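Local coordinates for Non-structural protein 2 (Human rotavirus C, PDB 2GU0), which probably binds single-stranded RNA, hydrolyses nucleotide and RNA 5' triphosphates, and works as an octamer in viroplasm formation and in replication and packaging of the rotavirus genome, at residues Ser41-Thr46 with Ala52-Phe57; Glu147-Thr152 with Tyr163-Lys168; Ile157-Ser162 with Ala203-Tyr208. All blocks are in the same frame, centred on the assembly; numbering follows the deposited sequence.

Contact 1. Residues Ser41-Thr46 with Ala52-Phe57; sequences SNYYDT and APPPEF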
loop_
_atom_site.group_PDB
_atom_site.type_symbol
_atom_site.label_atom_id
_atom_site.label_comp_id
_atom_site.label_asym_id
_atom_site.label_seq_id
_atom_site.Cartn_x
_atom_site.Cartn_y
_atom_site.Cartn_z
ATOM N N SER A 41 28.656 39.325 4.283
ATOM C CA SER A 41 28.857 39.214 2.847
ATOM C C SER A 41 29.818 38.104 2.419
ATOM O O SER A 41 30.082 37.938 1.234
ATOM C CB SER A 41 29.341 40.545 2.296
ATOM O OG SER A 41 30.623 40.841 2.812
ATOM N N ASN A 42 30.339 37.344 3.375
ATOM C CA ASN A 42 31.251 36.248 3.051
ATOM C C ASN A 42 30.547 34.894 3.074
ATOM O O ASN A 42 29.560 34.706 3.788
ATOM C CB ASN A 42 32.412 36.190 4.047
ATOM C CG ASN A 42 33.262 37.457 4.050
ATOM O OD1 ASN A 42 33.707 37.937 3.002
ATOM N ND2 ASN A 42 33.507 37.989 5.241
ATOM N N TYR A 43 31.045 33.948 2.285
ATOM C CA TYR A 43 30.450 32.624 2.311
ATOM C C TYR A 43 30.625 32.170 3.749
ATOM O O TYR A 43 31.665 32.438 4.356
ATOM C CB TYR A 43 31.179 31.664 1.374
ATOM C CG TYR A 43 30.668 31.706 -0.043
ATOM C CD1 TYR A 43 30.977 32.764 -0.885
ATOM C CD2 TYR A 43 29.860 30.692 -0.540
ATOM C CE1 TYR A 43 30.501 32.806 -2.190
ATOM C CE2 TYR A 43 29.373 30.730 -1.842
ATOM C CZ TYR A 43 29.704 31.788 -2.659
ATOM O OH TYR A 43 29.261 31.812 -3.958
ATOM N N TYR A 44 29.622 31.488 4.290
ATOM C CA TYR A 44 29.663 31.030 5.671
ATOM C C TYR A 44 30.077 29.575 5.873
ATOM O O TYR A 44 29.484 28.662 5.292
ATOM C CB TYR A 44 28.301 31.232 6.312
ATOM C CG TYR A 44 28.257 30.793 7.740
ATOM C CD1 TYR A 44 28.960 31.496 8.710
ATOM C CD2 TYR A 44 27.520 29.677 8.132
ATOM C CE1 TYR A 44 28.936 31.113 10.037
ATOM C CE2 TYR A 44 27.484 29.277 9.469
ATOM C CZ TYR A 44 28.201 30.011 10.414
ATOM O OH TYR A 44 28.185 29.676 11.738
ATOM N N ASP A 45 31.077 29.349 6.719
ATOM C CA ASP A 45 31.501 27.987 6.967
ATOM C C ASP A 45 30.710 27.362 8.114
ATOM O O ASP A 45 30.792 27.771 9.265
ATOM C CB ASP A 45 32.999 27.913 7.241
ATOM C CG ASP A 45 33.470 26.493 7.416
ATOM O OD1 ASP A 45 32.775 25.586 6.913
ATOM O OD2 ASP A 45 34.528 26.271 8.043
ATOM N N THR A 46 29.942 26.349 7.747
ATOM C CA THR A 46 29.070 25.586 8.624
ATOM C C THR A 46 29.815 24.539 9.459
ATOM O O THR A 46 29.267 23.966 10.411
ATOM C CB THR A 46 27.995 24.919 7.746
ATOM O OG1 THR A 46 26.895 25.817 7.598
ATOM C CG2 THR A 46 27.527 23.638 8.320
ATOM N N ALA A 52 27.986 27.447 3.353
ATOM C CA ALA A 52 26.647 27.958 3.116
ATOM C C ALA A 52 26.768 29.296 2.389
ATOM O O ALA A 52 27.855 29.853 2.260
ATOM C CB ALA A 52 25.944 28.141 4.415
ATOM N N PRO A 53 25.649 29.834 1.894
ATOM C CA PRO A 53 25.690 31.113 1.184
ATOM C C PRO A 53 25.947 32.303 2.097
ATOM O O PRO A 53 25.704 32.240 3.305
ATOM C CB PRO A 53 24.311 31.197 0.561
ATOM C CG PRO A 53 23.901 29.780 0.433
ATOM C CD PRO A 53 24.339 29.191 1.725
ATOM N N PRO A 54 26.447 33.413 1.532
ATOM C CA PRO A 54 26.706 34.598 2.355
ATOM C C PRO A 54 25.406 34.980 3.063
ATOM O O PRO A 54 24.353 35.055 2.426
ATOM C CB PRO A 54 27.120 35.639 1.322
ATOM C CG PRO A 54 27.833 34.829 0.319
ATOM C CD PRO A 54 26.943 33.616 0.159
ATOM N N PRO A 55 25.455 35.214 4.381
ATOM C CA PRO A 55 24.241 35.583 5.126
ATOM C C PRO A 55 23.533 36.800 4.526
ATOM O O PRO A 55 22.354 37.055 4.785
ATOM C CB PRO A 55 24.769 35.835 6.533
ATOM C CG PRO A 55 25.893 34.858 6.633
ATOM C CD PRO A 55 26.595 35.036 5.291
ATOM N N GLU A 56 24.274 37.543 3.718
ATOM C CA GLU A 56 23.772 38.722 3.029
ATOM C C GLU A 56 22.631 38.357 2.070
ATOM O O GLU A 56 22.019 39.233 1.474
ATOM C CB GLU A 56 24.911 39.329 2.215
ATOM C CG GLU A 56 24.578 40.607 1.479
ATOM C CD GLU A 56 25.501 40.835 0.304
ATOM O OE1 GLU A 56 26.694 40.466 0.407
ATOM O OE2 GLU A 56 25.035 41.388 -0.721
ATOM N N PHE A 57 22.355 37.066 1.904
ATOM C CA PHE A 57 21.309 36.643 0.982
ATOM C C PHE A 57 20.178 35.817 1.596
ATOM O O PHE A 57 19.297 35.367 0.867
ATOM C CB PHE A 57 21.927 35.857 -0.178
ATOM C CG PHE A 57 22.921 36.638 -0.983
ATOM C CD1 PHE A 57 24.058 36.020 -1.486
ATOM C CD2 PHE A 57 22.729 37.994 -1.237
ATOM C CE1 PHE A 57 24.994 36.738 -2.227
ATOM C CE2 PHE A 57 23.659 38.725 -1.983
ATOM C CZ PHE A 57 24.793 38.097 -2.477
#
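The backbone N of A52 donates to Y44 O at 2.7 Å, and Y44 N returns a bond to A52 O of 3.1 Å. Together they make Y44 and A52 the hydrogen-bonded pair of a short antiparallel beta hairpin in the N-terminal part of the chain. Beyond it the proline run P53-P55 offers no backbone N-H, and apolar contacts take over. P54 sets its CD over the centre of the Y43 ring, with CG toward CD1, a CH-pi contact in which CD stands 4.0 Å from the ring centroid, almost on the normal. The two side chains run alongside each other, and the Y43 hydroxyl continues to a hydrogen bond with V8 O. The Y44 side chain leads the other way: with CG anti to the backbone N (chi1 -180°), the ring brings its edge near A52 CB, and its hydroxyl hydrogen-bonds Q160 of a second subunit. The hairpin thus also takes part in assembly of the octamer. Helix 24-32 covers the A52 side through M30. At the prolines, N42 O receives a CA-H...O contact from P54 CA at 3.2 Å and also lies 3.3 Å from P55 CD.

Contact 2. Residues Glu147-Thr152 with Tyr163-Lys168; sequences ETTPLT and YFTITK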
loop_
_atom_site.group_PDB
_atom_site.type_symbol
_atom_site.label_atom_id
_atom_site.label_comp_id
_atom_site.label_asym_id
_atom_site.label_seq_id
_atom_site.Cartn_x
_atom_site.Cartn_y
_atom_site.Cartn_z
ATOM N N GLU A 147 18.527 32.698 -26.983
ATOM C CA GLU A 147 17.807 31.481 -26.603
ATOM C C GLU A 147 17.015 30.889 -27.763
ATOM O O GLU A 147 15.817 31.131 -27.900
ATOM C CB GLU A 147 16.862 31.737 -25.422
ATOM C CG GLU A 147 16.398 30.449 -24.739
ATOM C CD GLU A 147 15.201 30.620 -23.788
ATOM O OE1 GLU A 147 15.179 31.589 -22.992
ATOM O OE2 GLU A 147 14.283 29.758 -23.824
ATOM N N THR A 148 17.693 30.116 -28.604
ATOM C CA THR A 148 17.040 29.494 -29.735
ATOM C C THR A 148 16.182 28.348 -29.207
ATOM O O THR A 148 16.120 28.135 -28.005
ATOM C CB THR A 148 18.072 28.978 -30.746
ATOM O OG1 THR A 148 18.896 27.986 -30.133
ATOM C CG2 THR A 148 18.946 30.119 -31.218
ATOM N N THR A 149 15.523 27.609 -30.088
ATOM C CA THR A 149 14.656 26.533 -29.635
ATOM C C THR A 149 15.321 25.373 -28.913
ATOM O O THR A 149 14.771 24.849 -27.954
ATOM C CB THR A 149 13.829 25.967 -30.800
ATOM O OG1 THR A 149 12.919 26.971 -31.267
ATOM C CG2 THR A 149 13.031 24.741 -30.347
ATOM N N PRO A 150 16.502 24.937 -29.375
ATOM C CA PRO A 150 17.195 23.816 -28.723
ATOM C C PRO A 150 17.564 24.114 -27.281
ATOM O O PRO A 150 17.779 23.195 -26.483
ATOM C CB PRO A 150 18.431 23.626 -29.592
ATOM C CG PRO A 150 17.955 24.021 -30.936
ATOM C CD PRO A 150 17.164 25.282 -30.645
ATOM N N LEU A 151 17.606 25.402 -26.950
ATOM C CA LEU A 151 17.991 25.842 -25.618
ATOM C C LEU A 151 16.881 26.401 -24.733
ATOM O O LEU A 151 17.158 26.801 -23.595
ATOM C CB LEU A 151 19.093 26.893 -25.745
ATOM C CG LEU A 151 20.163 26.511 -26.771
ATOM C CD1 LEU A 151 21.045 27.691 -27.041
ATOM C CD2 LEU A 151 20.979 25.326 -26.266
ATOM N N THR A 152 15.639 26.437 -25.220
ATOM C CA THR A 152 14.560 27.001 -24.404
ATOM C C THR A 152 14.475 26.310 -23.062
ATOM O O THR A 152 14.907 25.177 -22.910
ATOM C CB THR A 152 13.168 26.874 -25.051
ATOM O OG1 THR A 152 13.215 27.358 -26.386
ATOM C CG2 THR A 152 12.147 27.715 -24.282
ATOM N N TYR A 163 9.766 27.310 -38.587
ATOM C CA TYR A 163 10.590 28.380 -38.060
ATOM C C TYR A 163 10.450 28.614 -36.581
ATOM O O TYR A 163 11.443 28.859 -35.907
ATOM C CB TYR A 163 10.311 29.693 -38.793
ATOM C CG TYR A 163 10.787 29.701 -40.223
ATOM C CD1 TYR A 163 9.877 29.578 -41.286
ATOM C CD2 TYR A 163 12.152 29.779 -40.522
ATOM C CE1 TYR A 163 10.316 29.526 -42.611
ATOM C CE2 TYR A 163 12.597 29.727 -41.844
ATOM C CZ TYR A 163 11.670 29.597 -42.881
ATOM O OH TYR A 163 12.105 29.510 -44.182
ATOM N N PHE A 164 9.226 28.541 -36.067
ATOM C CA PHE A 164 9.019 28.791 -34.648
ATOM C C PHE A 164 8.595 27.579 -33.845
ATOM O O PHE A 164 8.251 26.533 -34.401
ATOM C CB PHE A 164 7.960 29.870 -34.447
ATOM C CG PHE A 164 8.121 31.058 -35.336
ATOM C CD1 PHE A 164 7.607 31.044 -36.628
ATOM C CD2 PHE A 164 8.746 32.208 -34.867
ATOM C CE1 PHE A 164 7.707 32.157 -37.445
ATOM C CE2 PHE A 164 8.853 33.319 -35.662
ATOM C CZ PHE A 164 8.329 33.300 -36.966
ATOM N N THR A 165 8.602 27.746 -32.526
ATOM C CA THR A 165 8.184 26.706 -31.606
ATOM C C THR A 165 7.556 27.369 -30.393
ATOM O O THR A 165 8.123 28.297 -29.831
ATOM C CB THR A 165 9.375 25.857 -31.141
ATOM O OG1 THR A 165 9.906 25.129 -32.254
ATOM C CG2 THR A 165 8.936 24.867 -30.081
ATOM N N ILE A 166 6.376 26.914 -29.991
ATOM C CA ILE A 166 5.735 27.482 -28.810
ATOM C C ILE A 166 5.793 26.454 -27.682
ATOM O O ILE A 166 5.368 25.322 -27.850
ATOM C CB ILE A 166 4.258 27.852 -29.076
ATOM C CG1 ILE A 166 4.160 28.868 -30.203
ATOM C CG2 ILE A 166 3.647 28.468 -27.833
ATOM C CD1 ILE A 166 2.743 29.322 -30.461
ATOM N N THR A 167 6.333 26.843 -26.538
ATOM C CA THR A 167 6.437 25.935 -25.400
ATOM C C THR A 167 5.704 26.494 -24.197
ATOM O O THR A 167 5.705 27.698 -23.973
ATOM C CB THR A 167 7.892 25.714 -25.016
ATOM O OG1 THR A 167 8.558 26.978 -24.974
ATOM C CG2 THR A 167 8.579 24.797 -26.027
ATOM N N LYS A 168 5.077 25.624 -23.415
ATOM C CA LYS A 168 4.334 26.084 -22.249
ATOM C C LYS A 168 5.177 26.292 -20.990
ATOM O O LYS A 168 5.890 25.398 -20.553
ATOM C CB LYS A 168 3.183 25.119 -21.948
ATOM C CG LYS A 168 2.600 25.282 -20.563
ATOM C CD LYS A 168 1.384 24.408 -20.371
ATOM C CE LYS A 168 0.149 25.060 -20.946
ATOM N NZ LYS A 168 -0.127 26.355 -20.256
#
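Van der Waals contact between four buried threonines joins T149 and T152, in the loop that leads to strand 157-160, to T165 and T167 on strand 164-170. T149 meets T165 nearly perpendicularly. T149 OG1 and CG2 both reach the T165 side chain, OG1 lying 3.7 Å from T165 CB and CG2 4.1 Å from T165 CG2. T152 and T167 run antiparallel, side by side, and T152 CG2 meets T167 OG1 at 3.7 Å. In T152 the methyl is anti to the backbone N (chi1 -50° for OG1), which carries it to the strand.

The polar bonding is indirect. The T149 and T165 hydroxyls stay 3.7 Å apart, OG1 to OG1, yet both hydrogen-bond N189 OD1. T187, on the neighbouring strand 182-188, bonds the hydroxyls of T149 and T152 and so links the two loop threonines. Within the loop, L151 N bonds T148 O and T152 N bonds T149 O, each at 3.3 Å.

The T152 side chain also touches K185, a predicted ATP-binding residue that forms a salt bridge with E147. Shared hydrogen bonding to N189 and T187 therefore probably fixes the rotations of T149, T152 and T165 beside the predicted nucleotide site.

Contact 3. Residues Ile157-Ser162 with Ala203-Tyr208; sequences IVYQDS and AAYIRY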
loop_
_atom_site.group_PDB
_atom_site.type_symbol
_atom_site.label_atom_id
_atom_site.label_comp_id
_atom_site.label_asym_id
_atom_site.label_seq_id
_atom_site.Cartn_x
_atom_site.Cartn_y
_atom_site.Cartn_z
ATOM N N ILE A 157 6.030 21.258 -25.792
ATOM C CA ILE A 157 5.783 21.836 -27.109
ATOM C C ILE A 157 4.318 21.856 -27.505
ATOM O O ILE A 157 3.708 20.815 -27.745
ATOM C CB ILE A 157 6.572 21.105 -28.188
ATOM C CG1 ILE A 157 8.058 21.349 -27.966
ATOM C CG2 ILE A 157 6.140 21.592 -29.564
ATOM C CD1 ILE A 157 8.939 20.714 -29.006
ATOM N N VAL A 158 3.769 23.059 -27.605
ATOM C CA VAL A 158 2.368 23.244 -27.952
ATOM C C VAL A 158 2.131 23.596 -29.422
ATOM O O VAL A 158 0.997 23.559 -29.906
ATOM C CB VAL A 158 1.755 24.312 -27.027
ATOM C CG1 VAL A 158 0.310 24.576 -27.397
ATOM C CG2 VAL A 158 1.845 23.828 -25.595
ATOM N N TYR A 159 3.206 23.919 -30.135
ATOM C CA TYR A 159 3.129 24.250 -31.560
ATOM C C TYR A 159 4.513 24.305 -32.174
ATOM O O TYR A 159 5.476 24.742 -31.543
ATOM C CB TYR A 159 2.460 25.604 -31.783
ATOM C CG TYR A 159 2.544 26.091 -33.222
ATOM C CD1 TYR A 159 1.618 25.673 -34.178
ATOM C CD2 TYR A 159 3.565 26.952 -33.630
ATOM C CE1 TYR A 159 1.699 26.102 -35.500
ATOM C CE2 TYR A 159 3.660 27.381 -34.948
ATOM C CZ TYR A 159 2.720 26.951 -35.879
ATOM O OH TYR A 159 2.807 27.367 -37.191
ATOM N N GLN A 160 4.612 23.871 -33.418
ATOM C CA GLN A 160 5.888 23.908 -34.093
ATOM C C GLN A 160 5.753 23.873 -35.595
ATOM O O GLN A 160 5.282 22.894 -36.146
ATOM C CB GLN A 160 6.765 22.737 -33.667
ATOM C CG GLN A 160 8.152 22.774 -34.308
ATOM C CD GLN A 160 9.072 21.653 -33.841
ATOM O OE1 GLN A 160 9.065 20.547 -34.386
ATOM N NE2 GLN A 160 9.865 21.936 -32.819
ATOM N N ASP A 161 6.125 24.951 -36.259
ATOM C CA ASP A 161 6.123 24.947 -37.706
ATOM C C ASP A 161 7.623 24.969 -38.019
ATOM O O ASP A 161 8.440 24.832 -37.112
ATOM C CB ASP A 161 5.398 26.160 -38.279
ATOM C CG ASP A 161 6.011 27.464 -37.849
ATOM O OD1 ASP A 161 7.254 27.594 -37.933
ATOM O OD2 ASP A 161 5.238 28.360 -37.435
ATOM N N SER A 162 8.008 25.158 -39.271
ATOM C CA SER A 162 9.430 25.112 -39.595
ATOM C C SER A 162 10.333 26.194 -39.021
ATOM O O SER A 162 11.548 26.010 -38.962
ATOM C CB SER A 162 9.617 25.059 -41.106
ATOM O OG SER A 162 9.021 26.186 -41.699
ATOM N N ALA A 203 1.672 34.845 -37.048
ATOM C CA ALA A 203 0.976 35.965 -36.414
ATOM C C ALA A 203 -0.512 35.665 -36.347
ATOM O O ALA A 203 -1.165 35.902 -35.329
ATOM C CB ALA A 203 1.212 37.241 -37.215
ATOM N N ALA A 204 -1.036 35.146 -37.451
ATOM C CA ALA A 204 -2.437 34.784 -37.546
ATOM C C ALA A 204 -2.663 33.546 -36.699
ATOM O O ALA A 204 -3.686 33.421 -36.037
ATOM C CB ALA A 204 -2.803 34.501 -38.988
ATOM N N TYR A 205 -1.698 32.631 -36.710
ATOM C CA TYR A 205 -1.829 31.417 -35.924
ATOM C C TYR A 205 -2.038 31.717 -34.451
ATOM O O TYR A 205 -2.935 31.151 -33.836
ATOM C CB TYR A 205 -0.605 30.509 -36.055
ATOM C CG TYR A 205 -0.745 29.255 -35.221
ATOM C CD1 TYR A 205 -1.404 28.139 -35.716
ATOM C CD2 TYR A 205 -0.313 29.225 -33.890
ATOM C CE1 TYR A 205 -1.640 27.020 -34.903
ATOM C CE2 TYR A 205 -0.546 28.116 -33.068
ATOM C CZ TYR A 205 -1.211 27.023 -33.582
ATOM O OH TYR A 205 -1.468 25.946 -32.778
ATOM N N ILE A 206 -1.221 32.589 -33.871
ATOM C CA ILE A 206 -1.388 32.870 -32.450
ATOM C C ILE A 206 -2.569 33.778 -32.134
ATOM O O ILE A 206 -3.021 33.836 -30.990
ATOM C CB ILE A 206 -0.108 33.468 -31.799
ATOM C CG1 ILE A 206 0.316 34.741 -32.525
ATOM C CG2 ILE A 206 1.011 32.431 -31.792
ATOM C CD1 ILE A 206 1.519 35.406 -31.898
ATOM N N ARG A 207 -3.078 34.490 -33.133
ATOM C CA ARG A 207 -4.219 35.352 -32.866
ATOM C C ARG A 207 -5.419 34.481 -32.575
ATOM O O ARG A 207 -6.186 34.756 -31.656
ATOM C CB ARG A 207 -4.531 36.255 -34.047
ATOM C CG ARG A 207 -3.819 37.585 -34.025
ATOM C CD ARG A 207 -4.720 38.676 -34.593
ATOM N NE ARG A 207 -5.374 39.443 -33.536
ATOM C CZ ARG A 207 -6.494 40.140 -33.690
ATOM N NH1 ARG A 207 -7.111 40.171 -34.866
ATOM N NH2 ARG A 207 -6.993 40.816 -32.661
ATOM N N TYR A 208 -5.567 33.413 -33.350
ATOM C CA TYR A 208 -6.684 32.501 -33.166
ATOM C C TYR A 208 -6.474 31.478 -32.030
ATOM O O TYR A 208 -7.416 31.154 -31.305
ATOM C CB TYR A 208 -6.982 31.783 -34.489
ATOM C CG TYR A 208 -8.119 30.800 -34.400
ATOM C CD1 TYR A 208 -9.443 31.233 -34.357
ATOM C CD2 TYR A 208 -7.869 29.435 -34.312
ATOM C CE1 TYR A 208 -10.493 30.323 -34.225
ATOM C CE2 TYR A 208 -8.905 28.522 -34.182
ATOM C CZ TYR A 208 -10.214 28.967 -34.135
ATOM O OH TYR A 208 -11.231 28.050 -33.986
#
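Between 157-162 and 203-208 the closest CA atoms, those of Y159 and Y205, are 9.7 Å apart, so side chains must bridge the gap. Strand 157-160 carries a classic beta bulge, V158 and Y159 both facing I166 of strand 164-170. The bridge is one aromatic pair: Y159, from the outermost strand within this chain of the five-stranded antiparallel sheet, and Y205, from helix 196-209, stack face to face, with ring centroids 4.0 Å apart and planes inclined at 29°. The two side chains reach across from their own backbones and overlap head to tail. In Y159, CG stands anti to the backbone N (chi1 171°), and this sends the ring out toward the helix. The overlap is unequal: CE1 of Y159 lies over the centre of the Y205 ring, whereas Y205 CE2 sits over the Y159 ring toward its rim.

Beyond the stack, the Y159 hydroxyl donates to D161 OD2 at 2.6 Å, using the anti lone pair of the carboxylate, which meets the ring at its edge and in its plane. D161 OD1 in turn accepts from the backbone N of Y163 and of F164, holding the carboxylate at the turn into the next strand. Elsewhere on the helix, Y205 touches F210 and I206 packs on I166. The backbone of Q160 hydrogen-bonds a neighbouring subunit, and Y159 and D161 pack on K34 of that subunit.

Residues 203-208 of helix 196-209 fall within the predicted RNA-binding region. The D161 bond probably holds the phenol end of Y159 in place, while the Y205 ring over one face limits its turning.

From the N terminus, contact 1 comes first and closes a short hairpin in the N-terminal part of the chain, five residues separating its segments. It is complete before the others begin and lies on the opposite side of the chain's centre, its centre about 37 Å from that of contact 2 and 46 Å from that of contact 3. Those two cross: 147-152 is followed by 157-162, then 163-168 and 203-208. Contact 2 closes a loop that contains strand 157-160, bringing 147-152 onto strand 164-170, and contact 3 ties strand 157-160 to helix 196-209. They meet where I166 bonds V158 and Y159. Across subunits, strand 157-160 meets the hairpin of another copy.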